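Xaa-Pro Dipeptidase (PDB 2QS8) probably cleaves the C-terminal residue from peptides as a metal-dependent carboxypeptidase of the amidohydrolase superfamily, here with methionine bound in its active site. Local coordinates at residues 202-207 against 295-300; 76-81 against 291-296; 148-153 against 194-199; 256-261 against 303-308. All blocks are in the same frame, centred on the assembly; numbering follows the deposited sequence.

In this TIM-barrel enzyme contact 2 opens first, at 76-81 beyond strand 69-70. Contact 3, from 148-153 to strand 192-196, falls wholly within its span. Contact 1 starts just beyond, at 202-207, and contact 4 at 256-261. Residues 291-296 then close contact 2, tying the loop after strand 69-70 to the connection between helices 278-287 and 299-319. Residues 295-300 close contact 1, joining the loop after strand 192-196 to the segment that runs into helix 299-319. Residues 303-308 on that helix close contact 4, which holds the loop after strand 252-253 and crosses both. Contacts 1 and 2 share Pro-295 and Glu-296; contacts 1 and 3 both reach the bound methionine.

Contact 1: residues 202-207 against 295-300; sequences LSVAKS and PEIVRP. With MET (methionine), chain D.
Val-298 and Ile-297, on the segment 295-300, which runs into helix 299-319, pack against the loop that follows strand 192-196 of this TIM barrel, at an inverse gamma turn centred on Val-204. The two side chains divide the work. Val-298 reaches the loop's beginning with both methyls: CG2 lies 3.4 Å from Ser-203 O, while CG1 rests 4.0 Å from Leu-202 CA. Ile-297 serves the far end. Its CG1 stands anti to the backbone N (chi1 -170°), which carries the longer branch on to the Ala-205 peptide, whereas the CG2 methyl meets Val-204 CG1 at 3.8 Å, the two side chains crossing at about a right angle.

One step outward, the turn is tied by a weak bond from Ala-205 N to Ser-203 O, and Lys-301 NZ donates to both Ser-203 O and Ala-205 O, so the carbonyls beside this apolar packing have a polar partner. At the loop's start, Leu-202 N gives a nearly straight hydrogen bond (2.8 Å, 169°) to OXT of the bound methionine, and this loop thereby forms part of the ligand pocket. Farther along, Ala-205 and Lys-206 pack on Tyr-186 of the second subunit. The packing is tight at its outer end, where Ile-297 CD1 sits 3.4 Å from Ala-205 C and 3.6 Å from Lys-206 N.

Contact 2: residues 76-81 against 291-296; sequences YQSKAQ and DNFFPE
Phe-293 O is approached by two neighbouring groups of the other loop: Lys-79 N donates a hydrogen bond to it at 3.1 Å (149° at the hydrogen), coming in somewhat tilted from the carbonyl plane, and Ser-78 CA adds a CA-H...O contact at 3.4 Å. Aromatic packing lies beside this bond. Ser-78 CB lies over one face of the Phe-293 ring, 3.8 Å from its centroid, in a CH-pi contact. The serine hydroxyl is turned elsewhere: OG accepts from Gln-81 N at 3.2 Å, an ST motif.

Tyr-76 reaches across with CG anti to its backbone N (chi1 -157°). The edge of its ring takes Phe-293 CE2, and it meets Phe-294 obliquely, with CE2 to Phe-294 CD1 at 3.5 Å and the ring planes 39° apart. Its OH lies near the plane of the Phe-294 ring and touches Pro-295 CD at 3.4 Å. Phe-293 CD2 in turn sits over a face of Phe-294, so the three rings form one cluster. Alongside, the aliphatic part of Lys-79 passes the carbonyls of Asn-292 and Phe-294, leaving NZ 5.4 Å from Glu-296 OE2, near but not in contact.

In the fold, the contact fastens the loop between strand 69-70 and helix 88-104 to the connection between helices 278-287 and 299-319. Phe-294 packs back on Val-284 and Lys-287 of helix 278-287, and both Tyr-76 and Phe-294 touch Leu-202 of the methionine pocket.

Contact 3: residues 148-153 against 194-199; sequences GGHADP and KITVTG. With MET (methionine), chain D.
His-150 crosses Thr-196 at about a right angle where a type I turn, Gly-149 to Asp-152, meets the end of barrel strand 192-196. Starting at the root of the histidine, CB rests on the threonine, 3.8 Å from both Thr-196 CB and CG2, and lies 3.9 Å from Thr-198 O. With CG anti to the backbone N (chi1 179°), the ring extends from the turn towards the bound methionine. Its CD2 edge takes the Thr-196 methyl almost in the ring plane, at 3.5 Å from CG2. Farther round, ND1 is hydrogen-bonded to Ser-203 OG, which helps fix the ring's rotation. The tip comes close to the ligand without a defined bond: methionine OXT lies oblique to the ring, 3.2 Å from CE1.

The ring is also stacked on that of His-235, another pocket residue, whose NE2 is hydrogen-bonded to Gly-199 O. Ala-151 shares the same methyl, its CB lying 3.7 Å from Thr-196 CG2. With an alanine in place of the histidine, Ser-203 OG would probably lose its ring partner and a gap would open between the threonine methyl and the methionine carboxylate.

The contact thus divides its chemistry around one ring: a carbon edge seated on a threonine methyl, a nitrogen tied to serine, and a tip set beside the carboxylate, consistent with a histidine that helps place the C-terminal end of a substrate.

Contact 4: residues 256-261 against 303-308; sequences GTFMDL and ASVGPQ
Val-305 is set at about a right angle to both Thr-257 and Phe-258, and its two methyls meet them separately. Those two residues are the central positions of a type I turn, Gly-256 to Met-259 (selenomethionine), in the loop that follows strand 252-253 of the TIM barrel; Val-305 lies on helix 299-319, which is kinked at Pro-307. Val-305 CG1 is pressed against the threonine, 3.2 Å from Thr-257 OG1, a tight approach, and CG2 rests 3.9 Å from Phe-258 CE2. The phenylalanine ring has Thr-257 CG2 over one face, 3.6 Å above its plane, while Ser-304 OG stands at its edge beside CZ. Gln-308 crosses the ring obliquely, its amide plane turned 42° from that of the ring. An alanine instead of the phenylalanine would probably open a gap between Val-305 CG2 and the Gln-308 chain and leave one side of the threonine methyl without its cover.

Thr-257 OG1 is hydrogen-bonded to His-237 ND1, and His-237 NE2 bonds the methionine ligand, so Thr-257 belongs to the second shell of the pocket; the Val-305 side chain itself comes to about 4 Å from the methionine. Gln-308 is bent at chi2 (60°), which takes its amide aside to Thr-312 OG1 and Asp-311 OD2 through NE2. Its aliphatic part faces the turn instead: CB lies 3.6 Å from Thr-257 CG2, and CG 3.2 Å from Thr-257 O.

Contact 1: residues 202-207 against 295-300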
loop_
_atom_site.group_PDB
_atom_site.type_symbol
_atom_site.label_atom_id
_atom_site.label_comp_id
_atom_site.label_asym_id
_atom_site.label_seq_id
_atom_site.Cartn_x
_atom_site.Cartn_y
_atom_site.Cartn_z
ATOM N N LEU A 202 21.237 13.224 17.310
ATOM C CA LEU A 202 21.320 12.115 18.258
ATOM C C LEU A 202 20.833 10.742 17.772
ATOM O O LEU A 202 20.790 9.791 18.541
ATOM C CB LEU A 202 20.590 12.503 19.542
ATOM C CG LEU A 202 21.134 13.803 20.133
ATOM C CD1 LEU A 202 20.314 14.203 21.356
ATOM C CD2 LEU A 202 22.597 13.615 20.481
ATOM N N SER A 203 20.466 10.636 16.504
ATOM C CA SER A 203 20.020 9.353 15.986
ATOM C C SER A 203 21.220 8.617 15.412
ATOM O O SER A 203 22.130 9.242 14.863
ATOM C CB SER A 203 18.953 9.554 14.903
ATOM O OG SER A 203 19.419 10.401 13.869
ATOM N N VAL A 204 21.237 7.300 15.568
ATOM C CA VAL A 204 22.330 6.488 15.041
ATOM C C VAL A 204 22.011 6.273 13.570
ATOM O O VAL A 204 21.482 5.230 13.176
ATOM C CB VAL A 204 22.421 5.129 15.775
ATOM C CG1 VAL A 204 23.607 4.317 15.254
ATOM C CG2 VAL A 204 22.566 5.365 17.265
ATOM N N ALA A 205 22.306 7.292 12.772
ATOM C CA ALA A 205 22.043 7.270 11.335
ATOM C C ALA A 205 23.046 8.183 10.623
ATOM O O ALA A 205 23.570 9.115 11.216
ATOM C CB ALA A 205 20.607 7.736 11.064
ATOM N N LYS A 206 23.298 7.916 9.350
ATOM C CA LYS A 206 24.261 8.703 8.592
ATOM C C LYS A 206 24.013 10.215 8.513
ATOM O O LYS A 206 24.875 11.001 8.892
ATOM C CB LYS A 206 24.390 8.140 7.174
ATOM C CG LYS A 206 25.603 8.645 6.410
ATOM C CD LYS A 206 26.891 8.230 7.109
ATOM C CE LYS A 206 28.119 8.812 6.410
ATOM N NZ LYS A 206 29.383 8.487 7.139
ATOM N N SER A 207 22.841 10.616 8.028
ATOM C CA SER A 207 22.543 12.037 7.860
ATOM C C SER A 207 22.048 12.781 9.090
ATOM O O SER A 207 21.363 12.224 9.951
ATOM C CB SER A 207 21.531 12.239 6.727
ATOM O OG SER A 207 21.276 13.617 6.509
ATOM N N PRO A 295 28.041 8.417 19.882
ATOM C CA PRO A 295 28.459 7.284 19.055
ATOM C C PRO A 295 29.279 7.932 17.933
ATOM O O PRO A 295 29.094 9.117 17.643
ATOM C CB PRO A 295 27.135 6.718 18.557
ATOM C CG PRO A 295 26.211 6.993 19.716
ATOM C CD PRO A 295 26.584 8.401 20.109
ATOM N N GLU A 296 30.175 7.178 17.309
ATOM C CA GLU A 296 31.003 7.732 16.246
ATOM C C GLU A 296 30.219 8.313 15.070
ATOM O O GLU A 296 30.647 9.288 14.455
ATOM C CB GLU A 296 31.988 6.674 15.728
ATOM C CG GLU A 296 33.066 6.278 16.729
ATOM C CD GLU A 296 33.728 7.482 17.397
ATOM O OE1 GLU A 296 34.234 8.367 16.674
ATOM O OE2 GLU A 296 33.743 7.540 18.648
ATOM N N ILE A 297 29.075 7.718 14.759
ATOM C CA ILE A 297 28.259 8.183 13.642
ATOM C C ILE A 297 27.504 9.478 13.994
ATOM O O ILE A 297 27.165 10.271 13.105
ATOM C CB ILE A 297 27.271 7.068 13.192
ATOM C CG1 ILE A 297 26.606 7.447 11.876
ATOM C CG2 ILE A 297 26.228 6.827 14.258
ATOM C CD1 ILE A 297 25.861 6.306 11.222
ATOM N N VAL A 298 27.279 9.687 15.292
ATOM C CA VAL A 298 26.583 10.866 15.805
ATOM C C VAL A 298 27.512 12.079 16.003
ATOM O O VAL A 298 27.154 13.210 15.667
ATOM C CB VAL A 298 25.906 10.559 17.169
ATOM C CG1 VAL A 298 25.324 11.836 17.767
ATOM C CG2 VAL A 298 24.825 9.510 16.997
ATOM N N ARG A 299 28.704 11.830 16.547
ATOM C CA ARG A 299 29.674 12.893 16.822
ATOM C C ARG A 299 29.836 13.977 15.745
ATOM O O ARG A 299 29.769 15.161 16.047
ATOM C CB ARG A 299 31.046 12.281 17.140
ATOM C CG ARG A 299 32.052 13.304 17.643
ATOM C CD ARG A 299 33.353 12.661 18.098
ATOM N NE ARG A 299 34.164 13.605 18.856
ATOM C CZ ARG A 299 35.350 13.326 19.383
ATOM N NH1 ARG A 299 35.881 12.121 19.239
ATOM N NH2 ARG A 299 36.002 14.249 20.068
ATOM N N PRO A 300 30.067 13.587 14.482
ATOM C CA PRO A 300 30.232 14.560 13.393
ATOM C C PRO A 300 29.037 15.504 13.253
ATOM O O PRO A 300 29.201 16.711 13.071
ATOM C CB PRO A 300 30.391 13.677 12.153
ATOM C CG PRO A 300 30.968 12.420 12.693
ATOM C CD PRO A 300 30.201 12.210 13.974
HETATM N N MET D . 17.410 16.364 19.320
HETATM C CA MET D . 18.037 17.130 18.203
HETATM C C MET D . 18.733 16.210 17.203
HETATM O O MET D . 18.905 16.634 16.042
HETATM C CB MET D . 19.056 18.120 18.763
HETATM C CG MET D . 19.690 18.983 17.707
HETATM S SD MET D . 20.681 20.241 18.433
HETATM C CE MET D . 19.413 21.245 19.153
HETATM O OXT MET D . 19.102 15.083 17.600
#

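Contact 2: residues 76-81 against 291-296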
loop_
_atom_site.group_PDB
_atom_site.type_symbol
_atom_site.label_atom_id
_atom_site.label_comp_id
_atom_site.label_asym_id
_atom_site.label_seq_id
_atom_site.Cartn_x
_atom_site.Cartn_y
_atom_site.Cartn_z
ATOM N N TYR A 76 19.820 12.501 27.832
ATOM C CA TYR A 76 20.969 11.964 27.113
ATOM C C TYR A 76 22.200 11.719 27.984
ATOM O O TYR A 76 22.676 12.621 28.671
ATOM C CB TYR A 76 21.369 12.879 25.947
ATOM C CG TYR A 76 22.129 12.122 24.894
ATOM C CD1 TYR A 76 21.460 11.286 24.001
ATOM C CD2 TYR A 76 23.524 12.131 24.868
ATOM C CE1 TYR A 76 22.152 10.469 23.121
ATOM C CE2 TYR A 76 24.232 11.316 23.987
ATOM C CZ TYR A 76 23.536 10.481 23.118
ATOM O OH TYR A 76 24.216 9.629 22.270
ATOM N N GLN A 77 22.701 10.491 27.943
ATOM C CA GLN A 77 23.886 10.111 28.702
ATOM C C GLN A 77 24.941 9.589 27.739
ATOM O O GLN A 77 24.614 9.018 26.694
ATOM C CB GLN A 77 23.551 9.014 29.718
ATOM C CG GLN A 77 22.677 9.465 30.876
ATOM C CD GLN A 77 22.330 8.336 31.820
ATOM O OE1 GLN A 77 21.633 7.392 31.445
ATOM N NE2 GLN A 77 22.814 8.423 33.053
ATOM N N SER A 78 26.204 9.787 28.093
ATOM C CA SER A 78 27.322 9.313 27.288
ATOM C C SER A 78 27.256 7.786 27.154
ATOM O O SER A 78 26.532 7.116 27.904
ATOM C CB SER A 78 28.640 9.683 27.970
ATOM O OG SER A 78 28.761 9.009 29.213
ATOM N N LYS A 79 28.015 7.254 26.196
ATOM C CA LYS A 79 28.086 5.820 25.976
ATOM C C LYS A 79 28.512 5.121 27.268
ATOM O O LYS A 79 27.970 4.079 27.631
ATOM C CB LYS A 79 29.092 5.497 24.872
ATOM C CG LYS A 79 28.649 5.923 23.483
ATOM C CD LYS A 79 29.707 5.584 22.430
ATOM C CE LYS A 79 29.938 4.081 22.322
ATOM N NZ LYS A 79 30.993 3.771 21.319
ATOM N N ALA A 80 29.475 5.708 27.964
ATOM C CA ALA A 80 29.959 5.142 29.215
ATOM C C ALA A 80 28.920 5.134 30.340
ATOM O O ALA A 80 28.900 4.214 31.154
ATOM C CB ALA A 80 31.216 5.890 29.672
ATOM N N GLN A 81 28.055 6.148 30.384
ATOM C CA GLN A 81 27.047 6.252 31.447
ATOM C C GLN A 81 25.693 5.616 31.133
ATOM O O GLN A 81 24.983 5.181 32.041
ATOM C CB GLN A 81 26.791 7.726 31.804
ATOM C CG GLN A 81 27.972 8.519 32.380
ATOM C CD GLN A 81 28.341 8.088 33.783
ATOM O OE1 GLN A 81 27.481 7.689 34.567
ATOM N NE2 GLN A 81 29.627 8.183 34.115
ATOM N N ASP A 291 35.839 12.719 23.609
ATOM C CA ASP A 291 35.937 11.461 22.880
ATOM C C ASP A 291 34.982 10.405 23.446
ATOM O O ASP A 291 34.805 10.292 24.661
ATOM C CB ASP A 291 37.374 10.908 22.908
ATOM C CG ASP A 291 38.383 11.810 22.188
ATOM O OD1 ASP A 291 38.025 12.448 21.167
ATOM O OD2 ASP A 291 39.550 11.862 22.639
ATOM N N ASN A 292 34.355 9.657 22.538
ATOM C CA ASN A 292 33.432 8.575 22.882
ATOM C C ASN A 292 32.231 8.957 23.732
ATOM O O ASN A 292 31.653 8.104 24.413
ATOM C CB ASN A 292 34.193 7.436 23.570
ATOM C CG ASN A 292 35.304 6.867 22.697
ATOM O OD1 ASN A 292 35.052 6.393 21.590
ATOM N ND2 ASN A 292 36.537 6.919 23.194
ATOM N N PHE A 293 31.860 10.234 23.719
ATOM C CA PHE A 293 30.695 10.670 24.474
ATOM C C PHE A 293 29.500 10.229 23.627
ATOM O O PHE A 293 28.602 9.537 24.111
ATOM C CB PHE A 293 30.672 12.183 24.646
ATOM C CG PHE A 293 29.515 12.674 25.467
ATOM C CD1 PHE A 293 29.621 12.769 26.848
ATOM C CD2 PHE A 293 28.300 12.997 24.862
ATOM C CE1 PHE A 293 28.545 13.177 27.608
ATOM C CE2 PHE A 293 27.219 13.403 25.617
ATOM C CZ PHE A 293 27.340 13.493 26.995
ATOM N N PHE A 294 29.524 10.640 22.361
ATOM C CA PHE A 294 28.495 10.304 21.385
ATOM C C PHE A 294 28.973 9.107 20.551
ATOM O O PHE A 294 30.162 8.778 20.527
ATOM C CB PHE A 294 28.255 11.467 20.406
ATOM C CG PHE A 294 27.648 12.708 21.032
ATOM C CD1 PHE A 294 26.368 12.680 21.573
ATOM C CD2 PHE A 294 28.350 13.915 21.035
ATOM C CE1 PHE A 294 25.794 13.837 22.108
ATOM C CE2 PHE A 294 27.786 15.076 21.572
ATOM C CZ PHE A 294 26.510 15.039 22.106
ATOM N N PRO A 295 28.041 8.417 19.882
ATOM C CA PRO A 295 28.459 7.284 19.055
ATOM C C PRO A 295 29.279 7.932 17.933
ATOM O O PRO A 295 29.094 9.117 17.643
ATOM C CB PRO A 295 27.135 6.718 18.557
ATOM C CG PRO A 295 26.211 6.993 19.716
ATOM C CD PRO A 295 26.584 8.401 20.109
ATOM N N GLU A 296 30.175 7.178 17.309
ATOM C CA GLU A 296 31.003 7.732 16.246
ATOM C C GLU A 296 30.219 8.313 15.070
ATOM O O GLU A 296 30.647 9.288 14.455
ATOM C CB GLU A 296 31.988 6.674 15.728
ATOM C CG GLU A 296 33.066 6.278 16.729
ATOM C CD GLU A 296 33.728 7.482 17.397
ATOM O OE1 GLU A 296 34.234 8.367 16.674
ATOM O OE2 GLU A 296 33.743 7.540 18.648
#

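Contact 3: residues 148-153 against 194-199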
loop_
_atom_site.group_PDB
_atom_site.type_symbol
_atom_site.label_atom_id
_atom_site.label_comp_id
_atom_site.label_asym_id
_atom_site.label_seq_id
_atom_site.Cartn_x
_atom_site.Cartn_y
_atom_site.Cartn_z
ATOM N N GLY A 148 14.340 4.632 8.415
ATOM C CA GLY A 148 15.692 5.103 8.658
ATOM C C GLY A 148 15.796 6.541 9.130
ATOM O O GLY A 148 16.886 7.018 9.434
ATOM N N GLY A 149 14.659 7.224 9.197
ATOM C CA GLY A 149 14.629 8.610 9.619
ATOM C C GLY A 149 15.083 8.862 11.045
ATOM O O GLY A 149 15.177 7.943 11.872
ATOM N N HIS A 150 15.350 10.129 11.336
ATOM C CA HIS A 150 15.826 10.534 12.652
ATOM C C HIS A 150 15.051 9.927 13.811
ATOM O O HIS A 150 15.636 9.593 14.843
ATOM C CB HIS A 150 15.821 12.062 12.764
ATOM C CG HIS A 150 16.283 12.574 14.094
ATOM N ND1 HIS A 150 17.532 12.293 14.610
ATOM C CD2 HIS A 150 15.658 13.343 15.015
ATOM C CE1 HIS A 150 17.654 12.870 15.794
ATOM N NE2 HIS A 150 16.533 13.516 16.064
ATOM N N ALA A 151 13.743 9.763 13.645
ATOM C CA ALA A 151 12.941 9.210 14.721
ATOM C C ALA A 151 12.519 7.747 14.533
ATOM O O ALA A 151 11.581 7.282 15.174
ATOM C CB ALA A 151 11.718 10.093 14.960
ATOM N N ASP A 152 13.205 7.024 13.655
ATOM C CA ASP A 152 12.899 5.613 13.455
ATOM C C ASP A 152 13.486 4.924 14.691
ATOM O O ASP A 152 14.704 4.901 14.888
ATOM C CB ASP A 152 13.579 5.085 12.189
ATOM C CG ASP A 152 13.271 3.609 11.923
ATOM O OD1 ASP A 152 12.993 2.870 12.890
ATOM O OD2 ASP A 152 13.327 3.188 10.745
ATOM N N PRO A 153 12.627 4.346 15.539
ATOM C CA PRO A 153 13.134 3.687 16.743
ATOM C C PRO A 153 13.934 2.401 16.529
ATOM O O PRO A 153 14.425 1.825 17.498
ATOM C CB PRO A 153 11.867 3.450 17.554
ATOM C CG PRO A 153 10.891 3.093 16.499
ATOM C CD PRO A 153 11.176 4.136 15.407
ATOM N N LYS A 194 4.150 15.172 15.745
ATOM C CA LYS A 194 5.545 15.561 15.624
ATOM C C LYS A 194 6.200 14.663 14.569
ATOM O O LYS A 194 6.027 13.443 14.594
ATOM C CB LYS A 194 6.248 15.399 16.972
ATOM C CG LYS A 194 7.762 15.416 16.900
ATOM C CD LYS A 194 8.301 16.767 16.479
ATOM C CE LYS A 194 9.823 16.787 16.578
ATOM N NZ LYS A 194 10.316 16.277 17.887
ATOM N N ILE A 195 6.925 15.266 13.635
ATOM C CA ILE A 195 7.613 14.499 12.599
ATOM C C ILE A 195 9.047 14.999 12.432
ATOM O O ILE A 195 9.363 16.135 12.803
ATOM C CB ILE A 195 6.928 14.627 11.215
ATOM C CG1 ILE A 195 7.038 16.068 10.703
ATOM C CG2 ILE A 195 5.494 14.172 11.303
ATOM C CD1 ILE A 195 6.497 16.282 9.285
ATOM N N THR A 196 9.910 14.145 11.899
ATOM C CA THR A 196 11.285 14.525 11.617
ATOM C C THR A 196 11.339 14.671 10.090
ATOM O O THR A 196 11.473 13.693 9.352
ATOM C CB THR A 196 12.308 13.456 12.110
ATOM O OG1 THR A 196 11.889 12.145 11.711
ATOM C CG2 THR A 196 12.428 13.500 13.618
ATOM N N VAL A 197 11.198 15.907 9.627
ATOM C CA VAL A 197 11.212 16.183 8.198
ATOM C C VAL A 197 12.621 16.119 7.583
ATOM O O VAL A 197 12.764 16.123 6.360
ATOM C CB VAL A 197 10.565 17.565 7.892
ATOM C CG1 VAL A 197 11.596 18.666 7.990
ATOM C CG2 VAL A 197 9.902 17.532 6.518
ATOM N N THR A 198 13.653 16.080 8.424
ATOM C CA THR A 198 15.029 15.959 7.934
ATOM C C THR A 198 15.792 15.032 8.869
ATOM O O THR A 198 15.275 14.627 9.908
ATOM C CB THR A 198 15.790 17.310 7.916
ATOM O OG1 THR A 198 16.094 17.707 9.259
ATOM C CG2 THR A 198 14.965 18.395 7.238
ATOM N N GLY A 199 17.027 14.701 8.504
ATOM C CA GLY A 199 17.839 13.857 9.362
ATOM C C GLY A 199 18.087 14.581 10.674
ATOM O O GLY A 199 17.745 15.758 10.805
HETATM N N MET D . 17.410 16.364 19.320
HETATM C CA MET D . 18.037 17.130 18.203
HETATM C C MET D . 18.733 16.210 17.203
HETATM O O MET D . 18.905 16.634 16.042
HETATM C CB MET D . 19.056 18.120 18.763
HETATM C CG MET D . 19.690 18.983 17.707
HETATM S SD MET D . 20.681 20.241 18.433
HETATM C CE MET D . 19.413 21.245 19.153
HETATM O OXT MET D . 19.102 15.083 17.600
#

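Contact 4: residues 256-261 against 303-308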
loop_
_atom_site.group_PDB
_atom_site.type_symbol
_atom_site.label_atom_id
_atom_site.label_comp_id
_atom_site.label_asym_id
_atom_site.label_seq_id
_atom_site.Cartn_x
_atom_site.Cartn_y
_atom_site.Cartn_z
ATOM N N GLY A 256 15.606 24.246 13.351
ATOM C CA GLY A 256 15.844 24.996 12.121
ATOM C C GLY A 256 17.275 25.463 11.908
ATOM O O GLY A 256 17.515 26.552 11.380
ATOM N N THR A 257 18.222 24.616 12.293
ATOM C CA THR A 257 19.644 24.913 12.220
ATOM C C THR A 257 20.171 25.583 10.953
ATOM O O THR A 257 20.876 26.580 11.042
ATOM C CB THR A 257 20.458 23.632 12.491
ATOM O OG1 THR A 257 20.037 23.074 13.739
ATOM C CG2 THR A 257 21.956 23.927 12.537
ATOM N N PHE A 258 19.849 25.048 9.783
ATOM C CA PHE A 258 20.349 25.631 8.540
ATOM C C PHE A 258 19.273 26.390 7.772
ATOM O O PHE A 258 19.227 26.397 6.536
ATOM C CB PHE A 258 20.979 24.537 7.684
ATOM C CG PHE A 258 22.032 23.752 8.412
ATOM C CD1 PHE A 258 23.222 24.360 8.815
ATOM C CD2 PHE A 258 21.816 22.419 8.745
ATOM C CE1 PHE A 258 24.170 23.651 9.542
ATOM C CE2 PHE A 258 22.751 21.708 9.469
ATOM C CZ PHE A 258 23.931 22.319 9.871
HETATM N N MSE A 259 18.406 27.039 8.536
HETATM C CA MSE A 259 17.330 27.827 7.977
HETATM C C MSE A 259 17.928 28.891 7.056
HETATM O O MSE A 259 18.853 29.595 7.455
HETATM C CB MSE A 259 16.592 28.495 9.114
HETATM C CG MSE A 259 15.370 29.235 8.693
HETATM SE SE MSE A 259 14.803 30.217 10.268
HETATM C CE MSE A 259 14.467 28.795 11.608
ATOM N N ASP A 260 17.425 29.003 5.829
ATOM C CA ASP A 260 17.953 30.010 4.900
ATOM C C ASP A 260 17.021 31.213 4.745
ATOM O O ASP A 260 15.958 31.258 5.357
ATOM C CB ASP A 260 18.254 29.389 3.522
ATOM C CG ASP A 260 17.056 28.716 2.900
ATOM O OD1 ASP A 260 15.930 28.914 3.386
ATOM O OD2 ASP A 260 17.244 27.990 1.906
ATOM N N LEU A 261 17.424 32.196 3.943
ATOM C CA LEU A 261 16.612 33.396 3.734
ATOM C C LEU A 261 15.219 33.058 3.211
ATOM O O LEU A 261 14.221 33.601 3.683
ATOM C CB LEU A 261 17.309 34.359 2.758
ATOM C CG LEU A 261 16.550 35.645 2.394
ATOM C CD1 LEU A 261 16.240 36.443 3.655
ATOM C CD2 LEU A 261 17.377 36.484 1.424
ATOM N N ALA A 303 28.808 18.110 16.159
ATOM C CA ALA A 303 29.806 19.165 16.027
ATOM C C ALA A 303 29.396 20.183 14.964
ATOM O O ALA A 303 29.707 21.368 15.075
ATOM C CB ALA A 303 31.150 18.565 15.674
ATOM N N SER A 304 28.691 19.711 13.939
ATOM C CA SER A 304 28.231 20.565 12.851
ATOM C C SER A 304 26.967 21.373 13.169
ATOM O O SER A 304 26.958 22.603 13.069
ATOM C CB SER A 304 27.977 19.715 11.609
ATOM O OG SER A 304 27.196 20.424 10.662
ATOM N N VAL A 305 25.904 20.673 13.547
ATOM C CA VAL A 305 24.621 21.299 13.844
ATOM C C VAL A 305 24.592 22.183 15.084
ATOM O O VAL A 305 24.210 23.349 15.012
ATOM C CB VAL A 305 23.499 20.225 13.973
ATOM C CG1 VAL A 305 22.193 20.873 14.403
ATOM C CG2 VAL A 305 23.307 19.511 12.648
ATOM N N GLY A 306 24.991 21.630 16.222
ATOM C CA GLY A 306 24.970 22.391 17.462
ATOM C C GLY A 306 25.411 23.858 17.497
ATOM O O GLY A 306 24.671 24.702 17.999
ATOM N N PRO A 307 26.607 24.196 16.988
ATOM C CA PRO A 307 27.116 25.576 16.990
ATOM C C PRO A 307 26.344 26.601 16.159
ATOM O O PRO A 307 26.369 27.793 16.459
ATOM C CB PRO A 307 28.552 25.422 16.480
ATOM C CG PRO A 307 28.891 23.975 16.766
ATOM C CD PRO A 307 27.609 23.273 16.429
ATOM N N GLN A 308 25.661 26.131 15.120
ATOM C CA GLN A 308 24.913 27.004 14.219
ATOM C C GLN A 308 23.567 27.521 14.729
ATOM O O GLN A 308 23.092 28.553 14.269
ATOM C CB GLN A 308 24.706 26.283 12.883
ATOM C CG GLN A 308 23.932 27.067 11.828
ATOM C CD GLN A 308 24.610 28.369 11.444
ATOM O OE1 GLN A 308 25.798 28.387 11.121
ATOM N NE2 GLN A 308 23.855 29.466 11.468
#